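Local coordinates for surface presentation of antigens protein SPAS (Shigella flexneri, PDB 2VT1) that is a membrane protein of the type III secretion exporter family, needed by Shigella for invasion and to secrete its three Ipa proteins and display them on the surface, at residues 70-73 against 74-78. Numbering follows the deposited sequence.
Sequences EVLR and LIVWL
R73 NH1 donates to E70 O, one turn back, at 2.8 Å, while L74 lies against one face of the same guanidinium. That acceptor lies within 5° of the guanidinium plane, and the proton meets a carbonyl lone pair. R73 NH2 forms a salt bridge with D46, just ahead of helix 47-56. L74 CD2 sits over the guanidinium face toward its rim, 3.9 Å from R73 NH1. The R73 and L74 side chains run side by side and point the same way. Chi1 of R73 is strained, at 102°, and from CG to NE the chain is extended, which carries the charged end back to E70 O.

The backbone is ordinary helix at V76 and W77. V76 N bonds L72 O at 3.0 Å, and W77 N bonds R73 O at 3.1 Å. L74 N reaches V71 O instead, also at 3.1 Å, with the donor well above the carbonyl plane. This is an i to i+3 bond, and R73 NH1 takes up E70 O, the usual i to i+4 acceptor for L74 N.

On another side of the helix, L72 CD1 meets I75 CD1 at 4.1 Å, placed there by CG anti to the L72 backbone N (chi1 -167°). V76 CG2 lies beside L72 O, 3.4 Å away. Both L72 and I75 also touch F10, while V71 and I75 pack on I8 of strand 4-9. L74 and V71 rest on L49 of helix 47-56.

The contact thus lies within helix 68-80 of the cytoplasmic domain, with apolar side chains joining that helix to the sheet and to helix 47-56. E70 pairs with K52 through its carboxylate. With the main-chain bond and D46 both holding the guanidinium, rotation of the R73 end is probably restricted.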
# COMPACT_ATOMS: atom_id res chain seq x y z
N GLU B 70 2.41 -8.45 10.31
CA GLU B 70 3.22 -8.60 9.10
C GLU B 70 3.28 -7.28 8.33
O GLU B 70 4.28 -6.99 7.67
CB GLU B 70 2.65 -9.71 8.21
CG GLU B 70 3.52 -10.03 7.00
CD GLU B 70 3.05 -11.25 6.22
OE1 GLU B 70 2.04 -11.87 6.63
OE2 GLU B 70 3.70 -11.58 5.20
N VAL B 71 2.21 -6.49 8.41
CA VAL B 71 2.16 -5.20 7.73
C VAL B 71 2.85 -4.15 8.58
O VAL B 71 3.63 -3.35 8.09
CB VAL B 71 0.71 -4.77 7.42
CG1 VAL B 71 0.70 -3.35 6.88
CG2 VAL B 71 0.08 -5.72 6.40
N LEU B 72 2.58 -4.18 9.87
CA LEU B 72 3.12 -3.23 10.80
C LEU B 72 4.65 -3.30 10.88
O LEU B 72 5.32 -2.30 11.13
CB LEU B 72 2.49 -3.45 12.17
CG LEU B 72 2.70 -2.36 13.20
CD1 LEU B 72 2.34 -1.00 12.61
CD2 LEU B 72 1.85 -2.67 14.42
N ARG B 73 5.22 -4.48 10.67
CA ARG B 73 6.68 -4.60 10.66
C ARG B 73 7.36 -3.68 9.61
O ARG B 73 8.46 -3.17 9.85
CB ARG B 73 7.08 -6.07 10.46
CG ARG B 73 7.52 -6.43 9.07
CD ARG B 73 7.59 -7.93 8.91
NE ARG B 73 8.29 -8.33 7.69
CZ ARG B 73 7.73 -8.38 6.49
NH1 ARG B 73 6.45 -8.07 6.32
NH2 ARG B 73 8.46 -8.75 5.46
N LEU B 74 6.70 -3.45 8.47
CA LEU B 74 7.24 -2.55 7.45
C LEU B 74 7.24 -1.10 7.91
O LEU B 74 8.21 -0.38 7.73
CB LEU B 74 6.47 -2.67 6.13
CG LEU B 74 6.41 -4.07 5.53
CD1 LEU B 74 5.60 -4.03 4.23
CD2 LEU B 74 7.81 -4.61 5.27
N ILE B 75 6.15 -0.68 8.53
CA ILE B 75 6.04 0.69 9.03
C ILE B 75 7.09 0.93 10.12
O ILE B 75 7.71 1.98 10.21
CB ILE B 75 4.60 0.95 9.56
CG1 ILE B 75 3.58 0.84 8.42
CG2 ILE B 75 4.50 2.31 10.25
CD1 ILE B 75 2.15 0.59 8.87
N VAL B 76 7.30 -0.08 10.94
CA VAL B 76 8.26 0.03 12.03
C VAL B 76 9.70 0.15 11.53
O VAL B 76 10.49 0.92 12.09
CB VAL B 76 8.14 -1.15 13.01
CG1 VAL B 76 9.42 -1.28 13.86
CG2 VAL B 76 6.89 -0.98 13.88
N TRP B 77 10.05 -0.58 10.48
CA TRP B 77 11.38 -0.45 9.87
C TRP B 77 11.58 0.93 9.26
O TRP B 77 12.63 1.55 9.44
CB TRP B 77 11.58 -1.50 8.80
CG TRP B 77 12.86 -1.35 8.01
CD1 TRP B 77 12.96 -1.15 6.66
CD2 TRP B 77 14.21 -1.37 8.51
NE1 TRP B 77 14.28 -1.05 6.29
CE2 TRP B 77 15.07 -1.19 7.40
CE3 TRP B 77 14.77 -1.53 9.78
CZ2 TRP B 77 16.46 -1.17 7.52
CZ3 TRP B 77 16.16 -1.50 9.90
CH2 TRP B 77 16.98 -1.32 8.78
N LEU B 78 10.58 1.40 8.51
CA LEU B 78 10.66 2.71 7.89
C LEU B 78 10.79 3.81 8.94
O LEU B 78 11.38 4.85 8.67
CB LEU B 78 9.42 2.96 7.01
CG LEU B 78 9.33 2.13 5.75
CD1 LEU B 78 8.10 2.50 4.94
CD2 LEU B 78 10.59 2.30 4.94